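Local coordinates for putative oxidoreductase (Bacteroides fragilis NCTC 9343, PDB 3EOF), which probably works as an FMN-dependent oxidoreductase of the nitroreductase family, holding flavin mononucleotide between the two subunits of a dimer, at residues V74-D80 with V151-V157; S32-T37 with D109-V113. All blocks are in the same frame, centred on the assembly; numbering follows the deposited sequence.

Contact 1. Residues V74-D80 with V151-V157; sequences VLTFCAD and VFPITTV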
ATOM      1  N   VAL A  74      -9.823   1.648  16.386  1.00 24.62           N
ATOM      2  CA  VAL A  74      -9.067   0.614  15.681  1.00 23.37           C
ATOM      3  C   VAL A  74      -9.731   0.522  14.320  1.00 23.60           C
ATOM      4  O   VAL A  74     -10.947   0.323  14.222  1.00 20.15           O
ATOM      5  CB  VAL A  74      -9.096  -0.760  16.412  1.00 21.60           C
ATOM      6  CG1 VAL A  74      -8.277  -1.805  15.654  1.00 16.37           C
ATOM      7  CG2 VAL A  74      -8.570  -0.571  17.817  1.00 18.70           C
ATOM      8  N   LEU A  75      -8.940   0.741  13.274  1.00 23.27           N
ATOM      9  CA  LEU A  75      -9.431   0.708  11.906  1.00 23.44           C
ATOM     10  C   LEU A  75      -8.830  -0.434  11.174  1.00 22.33           C
ATOM     11  O   LEU A  75      -7.619  -0.516  11.106  1.00 22.93           O
ATOM     12  CB  LEU A  75      -9.040   1.968  11.168  1.00 23.42           C
ATOM     13  CG  LEU A  75      -9.564   3.294  11.694  1.00 22.60           C
ATOM     14  CD1 LEU A  75      -8.923   4.381  10.851  1.00 18.66           C
ATOM     15  CD2 LEU A  75     -11.109   3.366  11.645  1.00 14.36           C
ATOM     16  N   THR A  76      -9.682  -1.341  10.681  1.00 23.68           N
ATOM     17  CA  THR A  76      -9.267  -2.484   9.862  1.00 23.77           C
ATOM     18  C   THR A  76      -9.547  -2.120   8.411  1.00 25.98           C
ATOM     19  O   THR A  76     -10.717  -2.032   8.006  1.00 25.52           O
ATOM     20  CB  THR A  76      -9.983  -3.780  10.273  1.00 21.80           C
ATOM     21  OG1 THR A  76      -9.727  -4.047  11.662  1.00 22.05           O
ATOM     22  CG2 THR A  76      -9.510  -4.968   9.422  1.00 16.32           C
ATOM     23  N   PHE A  77      -8.469  -1.839   7.661  1.00 26.15           N
ATOM     24  CA  PHE A  77      -8.539  -1.555   6.224  1.00 24.57           C
ATOM     25  C   PHE A  77      -8.594  -2.872   5.424  1.00 23.57           C
ATOM     26  O   PHE A  77      -7.650  -3.659   5.409  1.00 18.55           O
ATOM     27  CB  PHE A  77      -7.356  -0.708   5.808  1.00 22.24           C
ATOM     28  CG  PHE A  77      -7.345   0.641   6.450  1.00 21.92           C
ATOM     29  CD1 PHE A  77      -6.710   0.841   7.672  1.00 19.04           C
ATOM     30  CD2 PHE A  77      -7.965   1.712   5.838  1.00 21.44           C
ATOM     31  CE1 PHE A  77      -6.689   2.058   8.261  1.00 26.42           C
ATOM     32  CE2 PHE A  77      -7.954   2.930   6.418  1.00 21.52           C
ATOM     33  CZ  PHE A  77      -7.305   3.108   7.663  1.00 17.71           C
ATOM     34  N   CYS A  78      -9.717  -3.088   4.747  1.00 24.03           N
ATOM     35  CA  CYS A  78      -9.962  -4.291   3.976  1.00 23.79           C
ATOM     36  C   CYS A  78     -10.000  -4.095   2.461  1.00 23.18           C
ATOM     37  O   CYS A  78     -10.632  -3.141   1.960  1.00 21.21           O
ATOM     38  CB  CYS A  78     -11.317  -4.870   4.383  1.00 26.23           C
ATOM     39  SG  CYS A  78     -11.455  -5.136   6.127  1.00 26.53           S
ATOM     40  N   ALA A  79      -9.308  -5.000   1.766  1.00 23.79           N
ATOM     41  CA  ALA A  79      -9.376  -5.133   0.315  1.00 24.57           C
ATOM     42  C   ALA A  79     -10.834  -5.551   0.099  1.00 23.78           C
ATOM     43  O   ALA A  79     -11.315  -6.410   0.787  1.00 25.79           O
ATOM     44  CB  ALA A  79      -8.413  -6.221  -0.160  1.00 22.03           C
ATOM     45  N   ASP A  80     -11.543  -4.930  -0.828  1.00 23.52           N
ATOM     46  CA  ASP A  80     -12.965  -5.241  -1.015  1.00 22.54           C
ATOM     47  C   ASP A  80     -13.333  -5.152  -2.484  1.00 22.01           C
ATOM     48  O   ASP A  80     -13.391  -4.062  -3.068  1.00 21.34           O
ATOM     49  CB  ASP A  80     -13.797  -4.266  -0.178  1.00 22.93           C
ATOM     50  CG  ASP A  80     -15.297  -4.538  -0.191  1.00 27.26           C
ATOM     51  OD1 ASP A  80     -15.806  -5.059  -1.178  1.00 23.90           O
ATOM     52  OD2 ASP A  80     -15.978  -4.161   0.799  1.00 22.22           O
ATOM     53  N   VAL A 151     -13.663  -9.979   0.438  1.00 21.86           N
ATOM     54  CA  VAL A 151     -13.225  -8.997   1.450  1.00 22.70           C
ATOM     55  C   VAL A 151     -12.128  -9.689   2.234  1.00 22.76           C
ATOM     56  O   VAL A 151     -12.277 -10.827   2.645  1.00 27.68           O
ATOM     57  CB  VAL A 151     -14.337  -8.496   2.404  1.00 24.57           C
ATOM     58  CG1 VAL A 151     -13.784  -7.408   3.322  1.00 21.41           C
ATOM     59  CG2 VAL A 151     -15.590  -7.942   1.590  1.00 15.53           C
ATOM     60  N   PHE A 152     -11.008  -8.992   2.371  1.00 24.04           N
ATOM     61  CA  PHE A 152      -9.845  -9.514   3.008  1.00 23.29           C
ATOM     62  C   PHE A 152      -9.164  -8.398   3.822  1.00 22.00           C
ATOM     63  O   PHE A 152      -8.911  -7.307   3.296  1.00 21.84           O
ATOM     64  CB  PHE A 152      -8.885 -10.076   1.910  1.00 23.86           C
ATOM     65  CG  PHE A 152      -7.776 -10.921   2.483  1.00 27.09           C
ATOM     66  CD1 PHE A 152      -6.683 -10.325   3.093  1.00 23.61           C
ATOM     67  CD2 PHE A 152      -7.849 -12.301   2.446  1.00 23.24           C
ATOM     68  CE1 PHE A 152      -5.685 -11.087   3.692  1.00 32.48           C
ATOM     69  CE2 PHE A 152      -6.857 -13.073   3.035  1.00 29.50           C
ATOM     70  CZ  PHE A 152      -5.763 -12.451   3.654  1.00 27.46           C
ATOM     71  N   PRO A 153      -8.849  -8.653   5.108  1.00 20.27           N
ATOM     72  CA  PRO A 153      -8.212  -7.615   5.903  1.00 18.39           C
ATOM     73  C   PRO A 153      -6.752  -7.458   5.521  1.00 19.63           C
ATOM     74  O   PRO A 153      -6.005  -8.446   5.472  1.00 19.50           O
ATOM     75  CB  PRO A 153      -8.336  -8.146   7.313  1.00 17.48           C
ATOM     76  CG  PRO A 153      -8.252  -9.614   7.153  1.00 16.28           C
ATOM     77  CD  PRO A 153      -9.026  -9.896   5.906  1.00 17.33           C
ATOM     78  N   ILE A 154      -6.380  -6.229   5.158  1.00 20.95           N
ATOM     79  CA  ILE A 154      -5.026  -5.925   4.689  1.00 22.75           C
ATOM     80  C   ILE A 154      -4.166  -5.436   5.841  1.00 25.08           C
ATOM     81  O   ILE A 154      -3.142  -6.056   6.170  1.00 25.06           O
ATOM     82  CB  ILE A 154      -5.036  -4.892   3.513  1.00 24.56           C
ATOM     83  CG1 ILE A 154      -5.715  -5.542   2.290  1.00 24.77           C
ATOM     84  CG2 ILE A 154      -3.611  -4.446   3.104  1.00 20.30           C
ATOM     85  CD1 ILE A 154      -5.118  -6.858   1.854  1.00 22.85           C
ATOM     86  N   THR A 155      -4.537  -4.313   6.423  1.00 25.41           N
ATOM     87  CA  THR A 155      -3.836  -3.838   7.608  1.00 26.40           C
ATOM     88  C   THR A 155      -4.810  -3.181   8.601  1.00 25.52           C
ATOM     89  O   THR A 155      -5.950  -2.898   8.259  1.00 25.97           O
ATOM     90  CB  THR A 155      -2.678  -2.914   7.315  1.00 28.72           C
ATOM     91  OG1 THR A 155      -1.906  -2.756   8.526  1.00 33.03           O
ATOM     92  CG2 THR A 155      -3.193  -1.589   6.825  1.00 23.43           C
ATOM     93  N   THR A 156      -4.323  -2.988   9.831  1.00 21.60           N
ATOM     94  CA  THR A 156      -5.084  -2.424  10.920  1.00 20.16           C
ATOM     95  C   THR A 156      -4.279  -1.317  11.514  1.00 22.82           C
ATOM     96  O   THR A 156      -3.074  -1.452  11.652  1.00 24.89           O
ATOM     97  CB  THR A 156      -5.358  -3.474  12.007  1.00 21.91           C
ATOM     98  OG1 THR A 156      -5.987  -4.594  11.370  1.00 21.02           O
ATOM     99  CG2 THR A 156      -6.295  -2.878  13.104  1.00 21.40           C
ATOM    100  N   VAL A 157      -4.952  -0.212  11.824  1.00 23.39           N
ATOM    101  CA  VAL A 157      -4.328   0.940  12.412  1.00 22.40           C
ATOM    102  C   VAL A 157      -5.058   1.326  13.672  1.00 24.78           C
ATOM    103  O   VAL A 157      -6.272   1.543  13.665  1.00 26.43           O
ATOM    104  CB  VAL A 157      -4.361   2.095  11.431  1.00 22.21           C
ATOM    105  CG1 VAL A 157      -3.875   3.416  12.032  1.00 19.42           C
ATOM    106  CG2 VAL A 157      -3.550   1.728  10.201  1.00 22.24           C
TER
HETATM  107  O   HOH W   1      -8.244  -5.781  12.681  1.00 24.45           O
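A classic beta bulge interrupts the antiparallel pairing of strands 73-80 and 151-160, with Ile-154 and Thr-155 both facing Phe-77. The O of Phe-77 accepts the N-H of Ile-154 at 2.9 Å, while its bond from Thr-155 N is weak. In return, Phe-77 N gives a 2.8 Å bond to Thr-155 O. The extra residue shifts the register by one, and the psi of Ile-154, -63°, records the kink. Regular pairing continues on either side: Leu-75 and Val-157 exchange two bonds, as do Ala-79 and Phe-152.

The Phe-77 ring packs beside Val-157. Its CE1 meets Val-157 CG2 at 3.7 Å, and Val-157 CB lies at the ring edge; the flat ring and the branched valine make an apolar patch on the face that helix 100-123 covers. Further along, Ile-154 brings CG1 within 3.7 Å of Ala-79 CB; the small alanine leaves room for the isoleucine, which the bulge directs toward the neighbouring strand. Ile-154 touches that helix too.

On the other face, Cys-78 CB rests on Val-151 CG1 and Thr-76 CG2 lies alongside Pro-153 CB. At 3.8 Å, Thr-76 OG1 and Thr-156 OG1 are too far apart to bond. With chi1 -58° and -54°, both stand anti to their carbonyl carbons and turn to the same water, 2.9 Å from Thr-156 OG1. Threonine suits both places, hydroxyl to water and methyl to a neighbouring side chain. Thr-134 supplies Thr-156 with a second polar partner. At the strand end, Val-151 CG2 lies 3.9 Å from Asp-80 CG, whose carboxylate reaches Ser-45, Arg-83 N and Tyr-183 of the second subunit. Paired central strands packed against a long helix are characteristic of the alpha+beta core of the nitroreductase fold.

Contact 2. Residues S32-T37 with D109-V113; sequences SFRAST and DTLLV. With FMN (flavin mononucleotide), chain D.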
ATOM      1  N   SER A  32      -9.211  10.566   3.191  1.00 22.48           N
ATOM      2  CA  SER A  32      -8.296   9.510   2.788  1.00 23.00           C
ATOM      3  C   SER A  32      -8.786   8.816   1.520  1.00 22.43           C
ATOM      4  O   SER A  32      -7.985   8.420   0.679  1.00 21.81           O
ATOM      5  CB  SER A  32      -8.067   8.514   3.916  1.00 23.23           C
ATOM      6  OG  SER A  32      -9.171   7.654   4.072  1.00 30.52           O
ATOM      7  N   PHE A  33     -10.107   8.724   1.355  1.00 23.85           N
ATOM      8  CA  PHE A  33     -10.685   8.012   0.222  1.00 22.88           C
ATOM      9  C   PHE A  33     -10.454   8.744  -1.092  1.00 21.14           C
ATOM     10  O   PHE A  33     -10.707   8.185  -2.143  1.00 20.32           O
ATOM     11  CB  PHE A  33     -12.177   7.690   0.400  1.00 21.95           C
ATOM     12  CG  PHE A  33     -12.527   6.930   1.655  1.00 22.43           C
ATOM     13  CD1 PHE A  33     -11.617   6.114   2.291  1.00 16.54           C
ATOM     14  CD2 PHE A  33     -13.819   7.015   2.180  1.00 20.13           C
ATOM     15  CE1 PHE A  33     -11.975   5.399   3.432  1.00 24.26           C
ATOM     16  CE2 PHE A  33     -14.157   6.342   3.306  1.00 23.89           C
ATOM     17  CZ  PHE A  33     -13.227   5.530   3.946  1.00 21.96           C
ATOM     18  N   ARG A  34      -9.946   9.970  -1.031  1.00 23.28           N
ATOM     19  CA  ARG A  34      -9.491  10.687  -2.219  1.00 23.66           C
ATOM     20  C   ARG A  34      -8.152  10.154  -2.770  1.00 22.85           C
ATOM     21  O   ARG A  34      -7.699  10.624  -3.791  1.00 25.85           O
ATOM     22  CB  ARG A  34      -9.398  12.208  -1.942  1.00 24.72           C
ATOM     23  CG  ARG A  34     -10.753  12.871  -1.897  1.00 24.07           C
ATOM     24  CD  ARG A  34     -11.243  12.851  -3.290  1.00 38.09           C
ATOM     25  NE  ARG A  34     -12.618  13.256  -3.467  1.00 43.41           N
ATOM     26  CZ  ARG A  34     -13.203  13.234  -4.659  1.00 42.65           C
ATOM     27  NH1 ARG A  34     -12.505  12.846  -5.743  1.00 31.66           N
ATOM     28  NH2 ARG A  34     -14.474  13.590  -4.768  1.00 45.24           N
ATOM     29  N   ALA A  35      -7.532   9.190  -2.086  1.00 23.69           N
ATOM     30  CA  ALA A  35      -6.316   8.515  -2.547  1.00 21.44           C
ATOM     31  C   ALA A  35      -6.632   7.921  -3.908  1.00 21.50           C
ATOM     32  O   ALA A  35      -7.809   7.628  -4.236  1.00 22.52           O
ATOM     33  CB  ALA A  35      -5.900   7.377  -1.558  1.00 18.01           C
ATOM     34  N   SER A  36      -5.596   7.749  -4.717  1.00 23.39           N
ATOM     35  CA  SER A  36      -5.753   7.167  -6.041  1.00 20.25           C
ATOM     36  C   SER A  36      -6.332   5.828  -5.856  1.00 20.95           C
ATOM     37  O   SER A  36      -6.029   5.144  -4.852  1.00 19.30           O
ATOM     38  CB  SER A  36      -4.419   7.052  -6.740  1.00 19.74           C
ATOM     39  OG  SER A  36      -3.908   8.328  -6.945  1.00 28.12           O
ATOM     40  N   THR A  37      -7.200   5.459  -6.788  1.00 21.10           N
ATOM     41  CA  THR A  37      -7.866   4.162  -6.759  1.00 25.43           C
ATOM     42  C   THR A  37      -8.005   3.646  -8.182  1.00 24.69           C
ATOM     43  O   THR A  37      -8.339   4.400  -9.060  1.00 21.87           O
ATOM     44  CB  THR A  37      -9.253   4.235  -6.085  1.00 26.32           C
ATOM     45  OG1 THR A  37      -9.956   3.034  -6.371  1.00 25.08           O
ATOM     46  CG2 THR A  37     -10.044   5.437  -6.594  1.00 25.60           C
ATOM     47  N   ASP A 109      -5.155  -0.622  -3.427  1.00 23.96           N
ATOM     48  CA  ASP A 109      -6.112   0.490  -3.256  1.00 23.17           C
ATOM     49  C   ASP A 109      -6.236   0.791  -1.787  1.00 21.39           C
ATOM     50  O   ASP A 109      -6.263   1.920  -1.354  1.00 19.20           O
ATOM     51  CB  ASP A 109      -7.511   0.146  -3.809  1.00 26.13           C
ATOM     52  CG  ASP A 109      -7.842   0.818  -5.152  1.00 32.23           C
ATOM     53  OD1 ASP A 109      -6.918   1.118  -5.968  1.00 26.74           O
ATOM     54  OD2 ASP A 109      -9.093   1.002  -5.388  1.00 26.24           O
ATOM     55  N   THR A 110      -6.286  -0.281  -1.024  1.00 22.11           N
ATOM     56  CA  THR A 110      -6.499  -0.238   0.403  1.00 23.18           C
ATOM     57  C   THR A 110      -5.348   0.345   1.196  1.00 19.77           C
ATOM     58  O   THR A 110      -5.575   0.976   2.223  1.00 22.98           O
ATOM     59  CB  THR A 110      -6.785  -1.675   0.909  1.00 20.90           C
ATOM     60  OG1 THR A 110      -7.853  -2.235   0.139  1.00 23.02           O
ATOM     61  CG2 THR A 110      -7.165  -1.705   2.366  1.00 24.89           C
ATOM     62  N   LEU A 111      -4.130   0.049   0.764  1.00 16.72           N
ATOM     63  CA  LEU A 111      -2.934   0.501   1.438  1.00 18.55           C
ATOM     64  C   LEU A 111      -2.736   1.987   1.164  1.00 17.28           C
ATOM     65  O   LEU A 111      -2.269   2.703   2.030  1.00 16.44           O
ATOM     66  CB  LEU A 111      -1.731  -0.304   1.023  1.00 19.64           C
ATOM     67  CG  LEU A 111      -1.771  -1.702   1.665  1.00 15.71           C
ATOM     68  CD1 LEU A 111      -0.873  -2.654   0.896  1.00 22.85           C
ATOM     69  CD2 LEU A 111      -1.371  -1.571   3.076  1.00 19.12           C
ATOM     70  N   LEU A 112      -3.118   2.422  -0.026  1.00 16.96           N
ATOM     71  CA  LEU A 112      -3.053   3.870  -0.384  1.00 19.46           C
ATOM     72  C   LEU A 112      -3.957   4.706   0.488  1.00 21.21           C
ATOM     73  O   LEU A 112      -3.579   5.770   0.947  1.00 24.99           O
ATOM     74  CB  LEU A 112      -3.410   4.042  -1.849  1.00 18.25           C
ATOM     75  CG  LEU A 112      -2.275   3.999  -2.864  1.00 21.44           C
ATOM     76  CD1 LEU A 112      -1.114   3.064  -2.613  1.00 19.77           C
ATOM     77  CD2 LEU A 112      -2.875   3.742  -4.210  1.00 18.44           C
ATOM     78  N   VAL A 113      -5.182   4.223   0.699  1.00 25.56           N
ATOM     79  CA  VAL A 113      -6.113   4.866   1.633  1.00 21.29           C
ATOM     80  C   VAL A 113      -5.569   4.880   3.066  1.00 22.05           C
ATOM     81  O   VAL A 113      -5.574   5.911   3.741  1.00 21.05           O
ATOM     82  CB  VAL A 113      -7.519   4.164   1.631  1.00 18.43           C
ATOM     83  CG1 VAL A 113      -8.348   4.619   2.771  1.00 18.93           C
ATOM     84  CG2 VAL A 113      -8.225   4.396   0.340  1.00 20.27           C
TER
HETATM   85  N1  FMN D 300      -4.309   5.866 -13.993  1.00 33.56           N
HETATM   86  C2  FMN D 300      -3.958   5.711 -15.337  1.00 38.05           C
HETATM   87  O2  FMN D 300      -4.179   6.590 -16.189  1.00 34.65           O
HETATM   88  N3  FMN D 300      -3.390   4.522 -15.769  1.00 37.88           N
HETATM   89  C4  FMN D 300      -3.112   3.472 -14.894  1.00 41.88           C
HETATM   90  O4  FMN D 300      -2.218   2.685 -15.268  1.00 33.62           O
HETATM   91  C4A FMN D 300      -3.461   3.615 -13.524  1.00 36.97           C
HETATM   92  N5  FMN D 300      -3.218   2.592 -12.589  1.00 41.57           N
HETATM   93  C5A FMN D 300      -3.530   2.756 -11.229  1.00 40.24           C
HETATM   94  C6  FMN D 300      -3.273   1.722 -10.317  1.00 39.52           C
HETATM   95  C7  FMN D 300      -3.553   1.848  -8.951  1.00 39.89           C
HETATM   96  C7M FMN D 300      -2.617   1.144  -7.988  1.00 34.28           C
HETATM   97  C8  FMN D 300      -4.148   3.040  -8.518  1.00 35.24           C
HETATM   98  C8M FMN D 300      -4.114   3.350  -7.063  1.00 32.75           C
HETATM   99  C9  FMN D 300      -4.427   4.074  -9.411  1.00 34.92           C
HETATM  100  C9A FMN D 300      -4.122   3.964 -10.787  1.00 40.90           C
HETATM  101  N10 FMN D 300      -4.368   4.999 -11.725  1.00 35.60           N
HETATM  102  C10 FMN D 300      -4.059   4.828 -13.080  1.00 38.77           C
HETATM  103  C1' FMN D 300      -5.072   6.261 -11.337  1.00 38.43           C
HETATM  104  C2' FMN D 300      -6.558   5.960 -11.174  1.00 40.49           C
HETATM  105  O2' FMN D 300      -7.130   5.590 -12.418  1.00 41.18           O
HETATM  106  C3' FMN D 300      -7.222   7.187 -10.534  1.00 41.80           C
HETATM  107  O3' FMN D 300      -6.750   7.318  -9.206  1.00 40.62           O
HETATM  108  C4' FMN D 300      -8.749   7.138 -10.550  1.00 39.94           C
HETATM  109  O4' FMN D 300      -9.230   7.495 -11.836  1.00 40.59           O
HETATM  110  C5' FMN D 300      -9.345   8.126  -9.572  1.00 32.79           C
HETATM  111  O5' FMN D 300      -8.884   9.390  -9.979  1.00 36.17           O
HETATM  112  P   FMN D 300      -8.222  10.494  -8.982  1.00 46.41           P
HETATM  113  O1P FMN D 300      -9.181  10.773  -7.852  1.00 44.47           O
HETATM  114  O2P FMN D 300      -8.047  11.774  -9.774  1.00 26.04           O
HETATM  115  O3P FMN D 300      -6.896   9.937  -8.481  1.00 32.10           O
HETATM  116  O   HOH W   2      -7.191   3.624  -3.116  1.00 18.61           O
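Asp-109 reaches from its helix to Thr-37, whose backbone N hydrogen-bonds the flavin's ribityl chain. From CB of Asp-109, an off-staggered chi1 of -105° brings CG to 3.7 Å from Thr-37 CA. At the tip the two oxygens divide their work. OD1 lies 3.3 Å from Thr-37 CA and accepts the N-H of Met-38. OD2 takes the N-H of Leu-43 and the hydroxyl hydrogen of Thr-37, although the modelled separation is so short that its exact value is doubtful. An aspartate suits the place because its compact carboxylate can gather several donors from a turning loop. Thr-37 OG1 in turn meets Gln-42 N.

This is part of an FMN site shared across the dimer interface, as in flavoproteins of the nitroreductase family. Thr-37 N donates to FMN O3' at 3.1 Å, and Ser-36 CB sits 3.4 Å from the same oxygen. Arg-9, Thr-11 and Arg-171 of the second subunit are among the residues that also hydrogen-bond the cofactor. A water bridges loop and helix, 2.6 Å from Ser-36 O and from Asp-109 O.

The rest of the contact is mostly apolar. Along a type I turn from Ser-32 to Ala-35, the single methyl of Ala-35 lets the loop come close to the helix, 4.2 Å from its CB to Leu-112 CB. Leu-112 sends CD2 on past Ser-36 O to lie against the C8M methyl of the flavin. Val-113 has CG1 anti to its backbone N (chi1 168°), which carries that methyl to the edge of the Phe-33 ring, 3.6 Å from CD1. Ser-32 CB packs beside Val-113 O, while its hydroxyl bonds back to Leu-29 O within its own helix.

In the fold
The centres of the two contacts lie about 12 Å apart, and their segments alternate along the chain: 32-37, 74-80, 109-113, 151-157. Helix 100-123 connects them. Its Asp-109, Leu-112 and Val-113 serve contact 2, while Thr-110 and Leu-111 lie against Phe-77, Ala-79 and Ile-154 of contact 1, so the bulged strand pair backs the helix that supports the cofactor loop. Two FMN sites are involved. Contact 2 borders one to which the second subunit adds several hydrogen-bonding residues, Arg-9 and Arg-171 among them; the side chain of Thr-155 in contact 1 lies about 5 Å from the other FMN, near Gly-132. The chain thus contributes different elements to each of two shared sites.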